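Local coordinates for aldehyde dehydrogenase family protein (Pseudomonas syringae pv. tomato, PDB 5IUV) that probably oxidises indole-3-acetaldehyde to the auxin indole-3-acetic acid, using NAD+ as the hydride acceptor, at residues I323-P334 and T381-D389. Residues are numbered along the deposited sequence; the frame is centred on the assembly and turned at random.
Sequences IEALGTWKPGNP and TYVEPTIFD
Leu326, in the C-terminal part of helix 312-326, meets Pro385, in the break of strand 382-389, obliquely, and Ile387 just past it tip to tip. CG is anti to the backbone N (chi1 -165°), which brings CD2 to 3.5 Å from Ile387 CG1, while the same methyl lies 3.7 Å from Pro385 CB. One turn earlier, Ile323 CG1 slants past Ile387 CD1 at 4.1 Å. The chain then leaves the helical run through a type I turn, Leu326 to Trp329, and runs on as a loop alongside the break. There Pro331 CG and CD both lie 3.9 Å from Pro385 CD, and Pro331 CG is 3.6 Å from Val383 O. Pro385 CG also touches the carbonyl oxygen of Trp329, whose indole turns away to helix 283-295. Farther along, Pro334 CD lies at the edge of the Tyr382 ring, near its plane and 3.3 Å from Tyr382 OH; Gly332 O approaches Tyr382 CE2 obliquely at 3.4 Å. The tyrosine hydroxyl hydrogen-bonds to Val43 O, which probably helps fix the ring. Glu384 reaches away to a salt bridge with Lys372. Helix end and loop thus cover one side of this strand in the catalytic domain of the aldehyde dehydrogenase fold, which also contains Cys302. With aliphatic and proline carbons making most of the touches, cohesion probably rests on shape and exclusion of water, the Tyr382 hydroxyl and Glu384 being partnered outside the segments.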
loop_
_atom_site.group_PDB
_atom_site.type_symbol
_atom_site.label_atom_id
_atom_site.label_comp_id
_atom_site.label_asym_id
_atom_site.label_seq_id
_atom_site.Cartn_x
_atom_site.Cartn_y
_atom_site.Cartn_z
ATOM N N ILE A 323 -25.102 -36.297 -9.622
ATOM C CA ILE A 323 -26.390 -36.492 -10.281
ATOM C C ILE A 323 -27.556 -36.272 -9.315
ATOM O O ILE A 323 -28.519 -35.589 -9.648
ATOM C CB ILE A 323 -26.493 -37.892 -10.895
ATOM C CG1 ILE A 323 -25.446 -38.050 -11.997
ATOM C CG2 ILE A 323 -27.889 -38.138 -11.455
ATOM C CD1 ILE A 323 -25.341 -39.449 -12.532
ATOM N N GLU A 324 -27.462 -36.835 -8.114
ATOM C CA GLU A 324 -28.526 -36.666 -7.131
ATOM C C GLU A 324 -28.664 -35.207 -6.703
ATOM O O GLU A 324 -29.781 -34.704 -6.550
ATOM C CB GLU A 324 -28.287 -37.551 -5.907
ATOM C CG GLU A 324 -29.359 -37.388 -4.838
ATOM C CD GLU A 324 -29.365 -38.510 -3.822
ATOM O OE1 GLU A 324 -28.283 -39.066 -3.537
ATOM O OE2 GLU A 324 -30.460 -38.840 -3.311
ATOM N N ALA A 325 -27.536 -34.524 -6.519
ATOM C CA ALA A 325 -27.566 -33.117 -6.152
ATOM C C ALA A 325 -28.169 -32.287 -7.268
ATOM O O ALA A 325 -28.930 -31.360 -7.014
ATOM C CB ALA A 325 -26.161 -32.611 -5.818
ATOM N N LEU A 326 -27.822 -32.618 -8.508
ATOM C CA LEU A 326 -28.294 -31.833 -9.641
ATOM C C LEU A 326 -29.796 -32.007 -9.816
ATOM O O LEU A 326 -30.479 -31.112 -10.312
ATOM C CB LEU A 326 -27.559 -32.216 -10.926
ATOM C CG LEU A 326 -27.767 -31.173 -12.029
ATOM C CD1 LEU A 326 -27.052 -29.865 -11.687
ATOM C CD2 LEU A 326 -27.346 -31.691 -13.389
ATOM N N GLY A 327 -30.309 -33.149 -9.374
ATOM C CA GLY A 327 -31.731 -33.427 -9.452
ATOM C C GLY A 327 -32.585 -32.527 -8.574
ATOM O O GLY A 327 -33.801 -32.473 -8.738
ATOM N N THR A 328 -31.962 -31.820 -7.638
ATOM C CA THR A 328 -32.709 -30.904 -6.777
ATOM C C THR A 328 -32.874 -29.535 -7.433
ATOM O O THR A 328 -33.614 -28.679 -6.939
ATOM C CB THR A 328 -32.029 -30.721 -5.411
ATOM O OG1 THR A 328 -30.852 -29.918 -5.562
ATOM C CG2 THR A 328 -31.653 -32.061 -4.815
ATOM N N TRP A 329 -32.174 -29.330 -8.542
ATOM C CA TRP A 329 -32.272 -28.085 -9.292
ATOM C C TRP A 329 -33.270 -28.273 -10.431
ATOM O O TRP A 329 -32.965 -28.921 -11.434
ATOM C CB TRP A 329 -30.894 -27.661 -9.818
ATOM C CG TRP A 329 -29.935 -27.275 -8.720
ATOM C CD1 TRP A 329 -29.156 -28.120 -7.969
ATOM C CD2 TRP A 329 -29.659 -25.949 -8.244
ATOM N NE1 TRP A 329 -28.419 -27.396 -7.056
ATOM C CE2 TRP A 329 -28.704 -26.063 -7.208
ATOM C CE3 TRP A 329 -30.123 -24.675 -8.594
ATOM C CZ2 TRP A 329 -28.209 -24.954 -6.520
ATOM C CZ3 TRP A 329 -29.626 -23.571 -7.910
ATOM C CH2 TRP A 329 -28.681 -23.721 -6.882
ATOM N N LYS A 330 -34.471 -27.723 -10.262
ATOM C CA LYS A 330 -35.568 -27.982 -11.187
ATOM C C LYS A 330 -36.141 -26.710 -11.800
ATOM O O LYS A 330 -36.552 -25.789 -11.084
ATOM C CB LYS A 330 -36.688 -28.751 -10.482
ATOM C CG LYS A 330 -36.218 -29.945 -9.673
ATOM C CD LYS A 330 -37.404 -30.725 -9.112
ATOM C CE LYS A 330 -36.959 -31.760 -8.091
ATOM N NZ LYS A 330 -38.050 -32.722 -7.783
ATOM N N PRO A 331 -36.161 -26.657 -13.138
ATOM C CA PRO A 331 -36.786 -25.554 -13.874
ATOM C C PRO A 331 -38.250 -25.404 -13.483
ATOM O O PRO A 331 -38.928 -26.400 -13.246
ATOM C CB PRO A 331 -36.645 -25.984 -15.338
ATOM C CG PRO A 331 -35.458 -26.892 -15.342
ATOM C CD PRO A 331 -35.548 -27.642 -14.045
ATOM N N GLY A 332 -38.723 -24.168 -13.403
ATOM C CA GLY A 332 -40.109 -23.911 -13.073
ATOM C C GLY A 332 -40.440 -22.452 -13.303
ATOM O O GLY A 332 -39.607 -21.683 -13.786
ATOM N N ASN A 333 -41.663 -22.075 -12.951
ATOM C CA ASN A 333 -42.130 -20.702 -13.103
ATOM C C ASN A 333 -41.240 -19.740 -12.323
ATOM O O ASN A 333 -41.137 -19.840 -11.101
ATOM C CB ASN A 333 -43.583 -20.605 -12.637
ATOM C CG ASN A 333 -44.174 -19.220 -12.806
ATOM O OD1 ASN A 333 -43.549 -18.314 -13.358
ATOM N ND2 ASN A 333 -45.407 -19.056 -12.338
ATOM N N PRO A 334 -40.583 -18.812 -13.032
ATOM C CA PRO A 334 -39.650 -17.879 -12.392
ATOM C C PRO A 334 -40.334 -16.951 -11.394
ATOM O O PRO A 334 -39.652 -16.380 -10.551
ATOM C CB PRO A 334 -39.075 -17.085 -13.570
ATOM C CG PRO A 334 -39.302 -17.957 -14.766
ATOM C CD PRO A 334 -40.585 -18.675 -14.498
ATOM N N THR A 381 -39.021 -20.652 -22.411
ATOM C CA THR A 381 -37.866 -21.446 -22.820
ATOM C C THR A 381 -37.131 -22.042 -21.617
ATOM O O THR A 381 -36.476 -21.321 -20.863
ATOM C CB THR A 381 -36.878 -20.597 -23.656
ATOM O OG1 THR A 381 -36.670 -19.335 -23.011
ATOM C CG2 THR A 381 -37.437 -20.346 -25.047
ATOM N N TYR A 382 -37.241 -23.359 -21.452
ATOM C CA TYR A 382 -36.652 -24.059 -20.313
ATOM C C TYR A 382 -35.880 -25.307 -20.747
ATOM O O TYR A 382 -36.333 -26.050 -21.621
ATOM C CB TYR A 382 -37.734 -24.464 -19.308
ATOM C CG TYR A 382 -38.593 -23.325 -18.805
ATOM C CD1 TYR A 382 -39.726 -22.925 -19.501
ATOM C CD2 TYR A 382 -38.277 -22.658 -17.628
ATOM C CE1 TYR A 382 -40.518 -21.888 -19.042
ATOM C CE2 TYR A 382 -39.062 -21.620 -17.162
ATOM C CZ TYR A 382 -40.181 -21.240 -17.872
ATOM O OH TYR A 382 -40.964 -20.208 -17.413
ATOM N N VAL A 383 -34.730 -25.543 -20.119
ATOM C CA VAL A 383 -33.919 -26.730 -20.398
ATOM C C VAL A 383 -33.496 -27.414 -19.093
ATOM O O VAL A 383 -33.134 -26.747 -18.125
ATOM C CB VAL A 383 -32.658 -26.377 -21.229
ATOM C CG1 VAL A 383 -31.741 -27.587 -21.384
ATOM C CG2 VAL A 383 -33.049 -25.842 -22.596
ATOM N N GLU A 384 -33.558 -28.742 -19.071
ATOM C CA GLU A 384 -33.087 -29.516 -17.925
ATOM C C GLU A 384 -31.599 -29.326 -17.696
ATOM O O GLU A 384 -30.826 -29.321 -18.654
ATOM C CB GLU A 384 -33.356 -31.006 -18.127
ATOM C CG GLU A 384 -34.805 -31.385 -18.293
ATOM C CD GLU A 384 -34.957 -32.823 -18.745
ATOM O OE1 GLU A 384 -34.082 -33.302 -19.502
ATOM O OE2 GLU A 384 -35.942 -33.476 -18.343
ATOM N N PRO A 385 -31.190 -29.170 -16.426
ATOM C CA PRO A 385 -29.765 -29.289 -16.103
ATOM C C PRO A 385 -29.239 -30.629 -16.605
ATOM O O PRO A 385 -29.878 -31.657 -16.376
ATOM C CB PRO A 385 -29.743 -29.203 -14.577
ATOM C CG PRO A 385 -30.940 -28.349 -14.251
ATOM C CD PRO A 385 -31.987 -28.759 -15.258
ATOM N N THR A 386 -28.101 -30.607 -17.293
ATOM C CA THR A 386 -27.647 -31.747 -18.089
ATOM C C THR A 386 -26.202 -32.119 -17.768
ATOM O O THR A 386 -25.371 -31.243 -17.532
ATOM C CB THR A 386 -27.791 -31.428 -19.597
ATOM O OG1 THR A 386 -29.172 -31.179 -19.897
ATOM C CG2 THR A 386 -27.280 -32.567 -20.472
ATOM N N ILE A 387 -25.912 -33.417 -17.731
ATOM C CA ILE A 387 -24.554 -33.888 -17.482
ATOM C C ILE A 387 -24.097 -34.871 -18.547
ATOM O O ILE A 387 -24.825 -35.802 -18.903
ATOM C CB ILE A 387 -24.413 -34.584 -16.101
ATOM C CG1 ILE A 387 -24.875 -33.665 -14.968
ATOM C CG2 ILE A 387 -22.968 -35.007 -15.862
ATOM C CD1 ILE A 387 -24.825 -34.321 -13.593
ATOM N N PHE A 388 -22.888 -34.656 -19.053
ATOM C CA PHE A 388 -22.220 -35.632 -19.904
ATOM C C PHE A 388 -21.007 -36.224 -19.198
ATOM O O PHE A 388 -20.151 -35.494 -18.687
ATOM C CB PHE A 388 -21.794 -34.999 -21.226
ATOM C CG PHE A 388 -22.922 -34.801 -22.193
ATOM C CD1 PHE A 388 -23.330 -35.835 -23.022
ATOM C CD2 PHE A 388 -23.570 -33.577 -22.281
ATOM C CE1 PHE A 388 -24.368 -35.654 -23.919
ATOM C CE2 PHE A 388 -24.602 -33.390 -23.176
ATOM C CZ PHE A 388 -25.004 -34.430 -23.995
ATOM N N ASP A 389 -20.950 -37.550 -19.163
ATOM C CA ASP A 389 -19.816 -38.265 -18.598
ATOM C C ASP A 389 -18.902 -38.716 -19.731
ATOM O O ASP A 389 -19.284 -38.645 -20.900
ATOM C CB ASP A 389 -20.297 -39.462 -17.770
ATOM C CG ASP A 389 -19.182 -40.103 -16.963
ATOM O OD1 ASP A 389 -18.152 -39.430 -16.742
ATOM O OD2 ASP A 389 -19.336 -41.271 -16.546
#